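Local coordinates for protein putative acyl-CoA thioester hydrolase YbhC (Escherichia coli K-12, PDB 3GRH) that is a putative thioesterase of the outer membrane, a pectinesterase-family beta-helix lipoprotein that neither binds pectin nor shows pectinesterase activity, at residues Q108-M113 and G128-Y133; N325-A330 and D356-E361; V352-S357 and Y407-V412. All coordinates share one frame; numbering follows the deposited sequence.

Interaction 1. Residues Q108-M113 and G128-Y133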
loop_
_atom_site.group_PDB
_atom_site.type_symbol
_atom_site.label_atom_id
_atom_site.label_comp_id
_atom_site.label_asym_id
_atom_site.label_seq_id
_atom_site.Cartn_x
_atom_site.Cartn_y
_atom_site.Cartn_z
ATOM N N GLN A 108 -2.801 -20.812 8.314
ATOM C CA GLN A 108 -4.132 -21.253 7.935
ATOM C C GLN A 108 -4.565 -20.623 6.682
ATOM O O GLN A 108 -4.218 -19.474 6.448
ATOM C CB GLN A 108 -5.123 -20.952 9.009
ATOM C CG GLN A 108 -4.693 -21.625 10.222
ATOM C CD GLN A 108 -5.621 -21.452 11.291
ATOM O OE1 GLN A 108 -6.603 -22.180 11.384
ATOM N NE2 GLN A 108 -5.311 -20.529 12.169
ATOM N N TYR A 109 -5.269 -21.397 5.868
ATOM C CA TYR A 109 -5.679 -21.006 4.542
ATOM C C TYR A 109 -7.188 -20.926 4.445
ATOM O O TYR A 109 -7.871 -21.884 4.796
ATOM C CB TYR A 109 -5.187 -22.041 3.545
ATOM C CG TYR A 109 -3.693 -22.077 3.419
ATOM C CD1 TYR A 109 -3.069 -21.344 2.460
ATOM C CD2 TYR A 109 -2.938 -22.917 4.231
ATOM C CE1 TYR A 109 -1.715 -21.367 2.344
ATOM C CE2 TYR A 109 -1.538 -22.963 4.086
ATOM C CZ TYR A 109 -0.975 -22.135 3.149
ATOM O OH TYR A 109 0.387 -22.101 2.878
ATOM N N ILE A 110 -7.674 -19.777 3.971
ATOM C CA ILE A 110 -9.082 -19.495 3.834
ATOM C C ILE A 110 -9.338 -19.243 2.376
ATOM O O ILE A 110 -8.837 -18.292 1.797
ATOM C CB ILE A 110 -9.513 -18.270 4.654
ATOM C CG1 ILE A 110 -9.239 -18.505 6.107
ATOM C CG2 ILE A 110 -11.039 -17.999 4.416
ATOM C CD1 ILE A 110 -9.312 -17.227 7.008
ATOM N N ALA A 111 -10.079 -20.136 1.751
ATOM C CA ALA A 111 -10.480 -19.978 0.327
ATOM C C ALA A 111 -11.754 -19.199 0.271
ATOM O O ALA A 111 -12.626 -19.437 1.105
ATOM C CB ALA A 111 -10.653 -21.356 -0.351
ATOM N N VAL A 112 -11.879 -18.295 -0.690
ATOM C CA VAL A 112 -13.098 -17.508 -0.857
ATOM C C VAL A 112 -13.646 -17.759 -2.285
ATOM O O VAL A 112 -12.968 -17.565 -3.279
ATOM C CB VAL A 112 -12.857 -16.004 -0.640
ATOM C CG1 VAL A 112 -14.235 -15.339 -0.704
ATOM C CG2 VAL A 112 -12.194 -15.690 0.702
ATOM N N MET A 113 -14.883 -18.263 -2.350
ATOM C CA MET A 113 -15.543 -18.584 -3.592
ATOM C C MET A 113 -15.979 -17.311 -4.287
ATOM O O MET A 113 -16.221 -16.294 -3.665
ATOM C CB MET A 113 -16.773 -19.455 -3.340
ATOM C CG MET A 113 -16.397 -20.813 -2.882
ATOM S SD MET A 113 -17.767 -21.903 -2.750
ATOM C CE MET A 113 -18.351 -22.026 -4.453
ATOM N N GLY A 128 0.150 -17.211 14.314
ATOM C CA GLY A 128 0.253 -17.813 13.016
ATOM C C GLY A 128 -0.241 -16.878 11.896
ATOM O O GLY A 128 -1.090 -15.961 12.136
ATOM N N GLY A 129 0.302 -17.129 10.705
ATOM C CA GLY A 129 -0.107 -16.421 9.477
ATOM C C GLY A 129 -1.446 -16.878 8.923
ATOM O O GLY A 129 -1.859 -17.986 9.081
ATOM N N ILE A 130 -2.164 -15.939 8.331
ATOM C CA ILE A 130 -3.384 -16.236 7.636
ATOM C C ILE A 130 -3.194 -15.993 6.149
ATOM O O ILE A 130 -2.672 -14.935 5.773
ATOM C CB ILE A 130 -4.504 -15.321 8.103
ATOM C CG1 ILE A 130 -4.782 -15.568 9.571
ATOM C CG2 ILE A 130 -5.807 -15.618 7.296
ATOM C CD1 ILE A 130 -5.476 -16.843 9.815
ATOM N N THR A 131 -3.594 -16.976 5.328
ATOM C CA THR A 131 -3.649 -16.808 3.843
ATOM C C THR A 131 -5.070 -16.771 3.406
ATOM O O THR A 131 -5.818 -17.663 3.686
ATOM C CB THR A 131 -2.906 -17.911 3.135
ATOM O OG1 THR A 131 -1.525 -17.902 3.558
ATOM C CG2 THR A 131 -2.974 -17.725 1.619
ATOM N N LEU A 132 -5.473 -15.717 2.717
ATOM C CA LEU A 132 -6.835 -15.587 2.186
ATOM C C LEU A 132 -6.727 -15.484 0.674
ATOM O O LEU A 132 -5.982 -14.641 0.177
ATOM C CB LEU A 132 -7.484 -14.329 2.762
ATOM C CG LEU A 132 -8.889 -14.036 2.356
ATOM C CD1 LEU A 132 -9.850 -15.027 2.975
ATOM C CD2 LEU A 132 -9.236 -12.613 2.759
ATOM N N TYR A 133 -7.441 -16.334 -0.044
ATOM C CA TYR A 133 -7.311 -16.376 -1.468
ATOM C C TYR A 133 -8.612 -16.638 -2.144
ATOM O O TYR A 133 -9.447 -17.386 -1.619
ATOM C CB TYR A 133 -6.294 -17.416 -1.858
ATOM C CG TYR A 133 -6.595 -18.854 -1.563
ATOM C CD1 TYR A 133 -7.109 -19.713 -2.528
ATOM C CD2 TYR A 133 -6.312 -19.383 -0.304
ATOM C CE1 TYR A 133 -7.344 -21.006 -2.225
ATOM C CE2 TYR A 133 -6.591 -20.662 -0.005
ATOM C CZ TYR A 133 -7.051 -21.481 -0.973
ATOM O OH TYR A 133 -7.317 -22.803 -0.732
HETATM O O HOH W 1 -2.561 -19.225 11.650
#
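Two donors grip the carbonyl oxygen of Gly-129: Gln-108 N at 3.1 Å and a water that also accepts from Gln-108 NE2, an amide nitrogen held further by Ala-99 O. From here strands 108-112 and 130-133 run parallel as adjacent rungs on one face of the right-handed beta-helix of the pectinesterase family. Bonds run from Thr-131 N to Gln-108 O, Ile-110 N to Thr-131 O, Tyr-133 N to Ile-110 O and Val-112 N to Tyr-133 O (2.8 Å). On the face of Ile-110 and Leu-132, Ile-110 sends CG2 to Leu-132 CD1 (3.5 Å) and CD1 to Ile-130 CG2 (3.9 Å); helix 92-100 covers this side. Leu-132 CD1 also presses on Val-112 CG2 at 3.3 Å, tighter than a usual carbon contact. On the other face Tyr-109 and Thr-131 lie side by side, Tyr-109 CD1 3.5 Å from Thr-131 CB, while Thr-131 OG1 bonds to Gln-204 and Arg-107. Tyr-133 holds CG between its backbone N and carbonyl carbon (chi1 65°), which swings the ring across to strand 108-112. There Ala-111 CA makes a CH-pi contact 4.0 Å from the centroid of the Tyr-133 ring, 12° off the normal.

Interaction 2. Residues N325-A330 and D356-E361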
loop_
_atom_site.group_PDB
_atom_site.type_symbol
_atom_site.label_atom_id
_atom_site.label_comp_id
_atom_site.label_asym_id
_atom_site.label_seq_id
_atom_site.Cartn_x
_atom_site.Cartn_y
_atom_site.Cartn_z
ATOM N N ASN A 325 9.802 -2.472 -11.909
ATOM C CA ASN A 325 9.283 -3.225 -13.007
ATOM C C ASN A 325 7.721 -3.102 -13.029
ATOM O O ASN A 325 6.976 -4.085 -13.295
ATOM C CB ASN A 325 9.694 -4.695 -12.872
ATOM C CG ASN A 325 11.208 -4.927 -12.901
ATOM O OD1 ASN A 325 11.707 -5.904 -12.362
ATOM N ND2 ASN A 325 11.903 -4.060 -13.530
ATOM N N SER A 326 7.262 -1.892 -12.755
ATOM C CA SER A 326 5.848 -1.595 -12.582
ATOM C C SER A 326 5.410 -0.631 -13.739
ATOM O O SER A 326 6.186 -0.324 -14.625
ATOM C CB SER A 326 5.635 -1.078 -11.183
ATOM O OG SER A 326 5.720 -2.180 -10.249
ATOM N N ARG A 327 4.101 -0.386 -13.807
ATOM C CA ARG A 327 3.433 0.332 -14.899
ATOM C C ARG A 327 2.569 1.396 -14.244
ATOM O O ARG A 327 1.882 1.141 -13.296
ATOM C CB ARG A 327 2.605 -0.599 -15.780
ATOM C CG ARG A 327 3.440 -1.524 -16.516
ATOM C CD ARG A 327 2.542 -2.429 -17.361
ATOM N NE ARG A 327 1.861 -3.428 -16.544
ATOM C CZ ARG A 327 0.631 -3.904 -16.762
ATOM N NH1 ARG A 327 -0.102 -3.466 -17.765
ATOM N NH2 ARG A 327 0.144 -4.855 -15.978
ATOM N N PHE A 328 2.660 2.613 -14.730
ATOM C CA PHE A 328 1.925 3.739 -14.193
ATOM C C PHE A 328 1.111 4.409 -15.314
ATOM O O PHE A 328 1.649 4.753 -16.340
ATOM C CB PHE A 328 2.894 4.792 -13.630
ATOM C CG PHE A 328 3.681 4.314 -12.448
ATOM C CD1 PHE A 328 3.247 4.516 -11.179
ATOM C CD2 PHE A 328 4.802 3.567 -12.610
ATOM C CE1 PHE A 328 3.921 4.022 -10.068
ATOM C CE2 PHE A 328 5.466 3.099 -11.488
ATOM C CZ PHE A 328 5.069 3.320 -10.249
ATOM N N ASN A 329 -0.184 4.492 -15.147
ATOM C CA ASN A 329 -1.095 5.039 -16.162
ATOM C C ASN A 329 -2.013 6.075 -15.565
ATOM O O ASN A 329 -2.600 5.855 -14.533
ATOM C CB ASN A 329 -1.883 3.885 -16.744
ATOM C CG ASN A 329 -1.024 2.922 -17.567
ATOM O OD1 ASN A 329 -0.314 3.383 -18.459
ATOM N ND2 ASN A 329 -1.094 1.608 -17.296
ATOM N N ALA A 330 -2.167 7.206 -16.228
ATOM C CA ALA A 330 -3.129 8.243 -15.759
ATOM C C ALA A 330 -3.964 8.794 -16.901
ATOM O O ALA A 330 -3.458 8.905 -17.982
ATOM C CB ALA A 330 -2.393 9.349 -15.108
ATOM N N ASP A 356 13.030 1.128 -13.089
ATOM C CA ASP A 356 12.805 0.132 -14.089
ATOM C C ASP A 356 11.307 -0.034 -14.513
ATOM O O ASP A 356 10.848 -1.145 -14.840
ATOM C CB ASP A 356 13.382 -1.221 -13.640
ATOM C CG ASP A 356 14.821 -1.124 -13.162
ATOM O OD1 ASP A 356 15.668 -0.592 -13.917
ATOM O OD2 ASP A 356 15.116 -1.600 -12.001
ATOM N N SER A 357 10.590 1.073 -14.492
ATOM C CA SER A 357 9.173 1.110 -14.656
ATOM C C SER A 357 8.726 1.921 -15.855
ATOM O O SER A 357 9.429 2.787 -16.332
ATOM C CB SER A 357 8.520 1.650 -13.395
ATOM O OG SER A 357 8.665 0.677 -12.341
ATOM N N ALA A 358 7.537 1.611 -16.362
ATOM C CA ALA A 358 6.980 2.309 -17.512
ATOM C C ALA A 358 6.052 3.392 -16.931
ATOM O O ALA A 358 5.141 3.056 -16.181
ATOM C CB ALA A 358 6.164 1.340 -18.390
ATOM N N ILE A 359 6.257 4.648 -17.291
ATOM C CA ILE A 359 5.388 5.790 -16.903
ATOM C C ILE A 359 4.744 6.347 -18.146
ATOM O O ILE A 359 5.394 6.798 -19.055
ATOM C CB ILE A 359 6.174 6.875 -16.163
ATOM C CG1 ILE A 359 6.883 6.269 -14.972
ATOM C CG2 ILE A 359 5.227 7.948 -15.653
ATOM C CD1 ILE A 359 7.836 7.170 -14.291
ATOM N N ASN A 360 3.451 6.247 -18.235
ATOM C CA ASN A 360 2.870 6.310 -19.553
ATOM C C ASN A 360 2.268 7.650 -19.604
ATOM O O ASN A 360 2.750 8.610 -18.955
ATOM C CB ASN A 360 1.960 5.082 -19.826
ATOM C CG ASN A 360 2.780 3.766 -19.949
ATOM O OD1 ASN A 360 3.775 3.694 -20.708
ATOM N ND2 ASN A 360 2.459 2.787 -19.073
ATOM N N GLU A 361 1.259 7.817 -20.441
ATOM C CA GLU A 361 0.734 9.117 -20.596
ATOM C C GLU A 361 -0.026 9.503 -19.340
ATOM O O GLU A 361 -0.399 8.661 -18.475
ATOM C CB GLU A 361 -0.149 9.224 -21.856
ATOM C CG GLU A 361 -0.220 10.661 -22.448
ATOM C CD GLU A 361 1.121 11.229 -22.982
ATOM O OE1 GLU A 361 2.203 10.813 -22.503
ATOM O OE2 GLU A 361 1.082 12.101 -23.911
#
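Ser-357 OG accepts the backbone N-H of Ser-326 at 3.0 Å and in turn donates to Arg-355 O, so one hydroxyl serves both as acceptor across the contact and as donor to the residue two before it. Its torsion sets this up: OG lies anti to the carbonyl carbon (chi1 -70°), on the side facing 325-330. Ser-326 OG is itself occupied by Val-324 O and Thr-293 N. Ser-326 O accepts Ala-358 N (2.9 Å), and Ala-358 O accepts Phe-328 N. Phe-328 O then accepts Asn-360 N. These bonds join strands 327-330 and 358-359, parallel neighbours on successive coils of the beta-helix, just past the turns at Asn-325 and Asp-356, both of which have positive phi. Beyond the short strand the pairing continues to Ala-330 N, which donates to Glu-361 O at 3.2 Å. The two asparagines on the outer side, Asn-329 and Asn-360, stand side by side with their amide planes 17° apart. Asn-360 ND2 gives a hydrogen to Asn-329 OD1 (2.9 Å), approaching from outside the acceptor's carbonyl plane, and Asn-329 ND2 goes on to Glu-294 OE2 of the preceding coil. At the turn Asn-325 ND2 reaches Asp-356 O in a weak, long bond of 3.4 Å. Inward, the Phe-328 ring meets Ser-357 CB and Ala-358 O at its edge, close to the ring plane, with Phe-328 CE2 3.9 Å from Ser-357 CB. Phe-328 CD2 lies 4.1 Å from Ile-359 CG1, and the ring of Phe-295 on the neighbouring strand stacks on that of Phe-328.

Interaction 3. Residues V352-S357 and Y407-V412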
loop_
_atom_site.group_PDB
_atom_site.type_symbol
_atom_site.label_atom_id
_atom_site.label_comp_id
_atom_site.label_asym_id
_atom_site.label_seq_id
_atom_site.Cartn_x
_atom_site.Cartn_y
_atom_site.Cartn_z
ATOM N N VAL A 352 10.674 7.184 -1.447
ATOM C CA VAL A 352 10.191 6.341 -2.555
ATOM C C VAL A 352 11.148 6.343 -3.658
ATOM O O VAL A 352 11.741 7.373 -3.984
ATOM C CB VAL A 352 8.817 6.711 -3.020
ATOM C CG1 VAL A 352 8.736 8.090 -3.351
ATOM C CG2 VAL A 352 8.378 5.828 -4.224
ATOM N N VAL A 353 11.381 5.158 -4.217
ATOM C CA VAL A 353 12.147 4.980 -5.452
ATOM C C VAL A 353 11.279 4.292 -6.476
ATOM O O VAL A 353 10.708 3.258 -6.184
ATOM C CB VAL A 353 13.409 4.156 -5.202
ATOM C CG1 VAL A 353 14.092 3.752 -6.470
ATOM C CG2 VAL A 353 14.397 4.896 -4.324
ATOM N N ILE A 354 11.183 4.844 -7.659
ATOM C CA ILE A 354 10.543 4.211 -8.788
ATOM C C ILE A 354 11.596 3.876 -9.797
ATOM O O ILE A 354 12.314 4.759 -10.260
ATOM C CB ILE A 354 9.467 5.127 -9.410
ATOM C CG1 ILE A 354 8.365 5.448 -8.445
ATOM C CG2 ILE A 354 8.814 4.392 -10.643
ATOM C CD1 ILE A 354 7.389 6.532 -9.008
ATOM N N ARG A 355 11.781 2.581 -10.047
ATOM C CA ARG A 355 12.837 2.091 -10.932
ATOM C C ARG A 355 12.380 1.111 -11.950
ATOM O O ARG A 355 11.451 0.354 -11.723
ATOM C CB ARG A 355 14.025 1.515 -10.173
ATOM C CG ARG A 355 13.706 0.378 -9.305
ATOM C CD ARG A 355 14.955 -0.106 -8.528
ATOM N NE ARG A 355 15.989 -0.611 -9.448
ATOM C CZ ARG A 355 17.280 -0.755 -9.142
ATOM N NH1 ARG A 355 17.742 -0.580 -7.941
ATOM N NH2 ARG A 355 18.075 -1.245 -10.113
ATOM N N ASP A 356 13.030 1.128 -13.089
ATOM C CA ASP A 356 12.805 0.132 -14.089
ATOM C C ASP A 356 11.307 -0.034 -14.513
ATOM O O ASP A 356 10.848 -1.145 -14.840
ATOM C CB ASP A 356 13.382 -1.221 -13.640
ATOM C CG ASP A 356 14.821 -1.124 -13.162
ATOM O OD1 ASP A 356 15.668 -0.592 -13.917
ATOM O OD2 ASP A 356 15.116 -1.600 -12.001
ATOM N N SER A 357 10.590 1.073 -14.492
ATOM C CA SER A 357 9.173 1.110 -14.656
ATOM C C SER A 357 8.726 1.921 -15.855
ATOM O O SER A 357 9.429 2.787 -16.332
ATOM C CB SER A 357 8.520 1.650 -13.395
ATOM O OG SER A 357 8.665 0.677 -12.341
ATOM N N TYR A 407 14.958 5.924 -11.160
ATOM C CA TYR A 407 16.090 5.293 -11.857
ATOM C C TYR A 407 15.660 4.409 -13.025
ATOM O O TYR A 407 14.803 3.540 -12.864
ATOM C CB TYR A 407 16.880 4.438 -10.883
ATOM C CG TYR A 407 18.054 3.714 -11.481
ATOM C CD1 TYR A 407 19.157 4.397 -11.905
ATOM C CD2 TYR A 407 18.054 2.318 -11.580
ATOM C CE1 TYR A 407 20.237 3.747 -12.418
ATOM C CE2 TYR A 407 19.112 1.671 -12.146
ATOM C CZ TYR A 407 20.214 2.397 -12.517
ATOM O OH TYR A 407 21.282 1.720 -13.064
ATOM N N ASN A 408 16.168 4.716 -14.229
ATOM C CA ASN A 408 15.961 3.799 -15.377
ATOM C C ASN A 408 14.482 3.546 -15.755
ATOM O O ASN A 408 14.089 2.441 -16.126
ATOM C CB ASN A 408 16.655 2.474 -15.093
ATOM C CG ASN A 408 16.919 1.706 -16.348
ATOM O OD1 ASN A 408 17.282 2.284 -17.379
ATOM N ND2 ASN A 408 16.716 0.385 -16.309
ATOM N N ASN A 409 13.688 4.604 -15.719
ATOM C CA ASN A 409 12.285 4.472 -16.133
ATOM C C ASN A 409 12.153 4.784 -17.601
ATOM O O ASN A 409 13.029 5.428 -18.199
ATOM C CB ASN A 409 11.374 5.318 -15.291
ATOM C CG ASN A 409 11.420 4.961 -13.814
ATOM O OD1 ASN A 409 11.426 5.854 -12.925
ATOM N ND2 ASN A 409 11.340 3.713 -13.517
ATOM N N ARG A 410 11.036 4.352 -18.163
ATOM C CA ARG A 410 10.748 4.485 -19.585
ATOM C C ARG A 410 9.303 4.904 -19.765
ATOM O O ARG A 410 8.560 5.058 -18.817
ATOM C CB ARG A 410 11.017 3.180 -20.285
ATOM C CG ARG A 410 10.128 2.060 -19.905
ATOM C CD ARG A 410 10.658 0.736 -20.416
ATOM N NE ARG A 410 9.692 -0.331 -20.220
ATOM C CZ ARG A 410 9.591 -0.993 -19.075
ATOM N NH1 ARG A 410 10.442 -0.763 -18.103
ATOM N NH2 ARG A 410 8.656 -1.902 -18.922
ATOM N N GLY A 411 8.915 5.129 -21.011
ATOM C CA GLY A 411 7.579 5.651 -21.242
ATOM C C GLY A 411 7.585 7.144 -21.474
ATOM O O GLY A 411 8.517 7.849 -21.119
ATOM N N VAL A 412 6.536 7.639 -22.104
ATOM C CA VAL A 412 6.423 9.060 -22.398
ATOM C C VAL A 412 6.520 9.901 -21.122
ATOM O O VAL A 412 7.019 11.016 -21.144
ATOM C CB VAL A 412 5.082 9.379 -23.096
ATOM C CG1 VAL A 412 5.046 10.819 -23.459
ATOM C CG2 VAL A 412 4.879 8.493 -24.323
#
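Tyr-407 N donates to Ile-354 O (3.0 Å) and Tyr-407 O accepts Asp-356 N, pairing the last strand of the beta-helix, 403-407, in parallel with strand 351-355 before both segments turn. The ring of Tyr-407, its CG anti to the backbone N (chi1 179°), runs beside Arg-355. Tyr-407 CD2 lies over one face of the Arg-355 guanidinium, toward its rim, 3.7 Å above the plane, with the two planes 77° apart; Tyr-407 also packs on helix 42-45. Asn-408 has positive phi, like Asp-356 on the coil before, and Asn-408 ND2 donates to Asp-356 OD1 at 2.8 Å in a nearly straight bond (169°), in the plane of its own amide. The other carboxylate oxygen, Asp-356 OD2, takes Arg-355 NE at 2.9 Å in a salt bridge, so Asp-356 ties an arginine of its own segment to an asparagine of the next. With an alanine here both acceptors go, which is likely to leave Arg-355 NE without its counter-charge and the Asn-408 amide free to turn. Further on, Asn-409 CB lies 3.4 Å from Ser-357 O. Ser-357 O accepts Arg-410 N at 2.9 Å, while the Arg-410 side chain, extended from CG to NE, brings NH1 to Asp-356 O in a weak bond of 3.3 Å, with the oxygen near the guanidinium plane.

Interaction 1 lies near one end of the beta-helix and interactions 2 and 3 near the other, with the centres of 1 and 2 about 31 Å apart. Interaction 1 is the buried one: a regular strand pair with aliphatic packing under a helix. Interactions 2 and 3 are only partly buried and rely more on asparagine, aspartate and arginine side chains. Strands of 1 and 3 belong to the same parallel sheet, whereas 2 joins strands of another face. Interactions 2 and 3 share Asp-356 and Ser-357, the turn between strands 351-355 and 358-359, and Ile-359 N probably bonds to Arg-410 O, continuing the coil-to-coil pairing from 325-330 through 356-361 to 407-412.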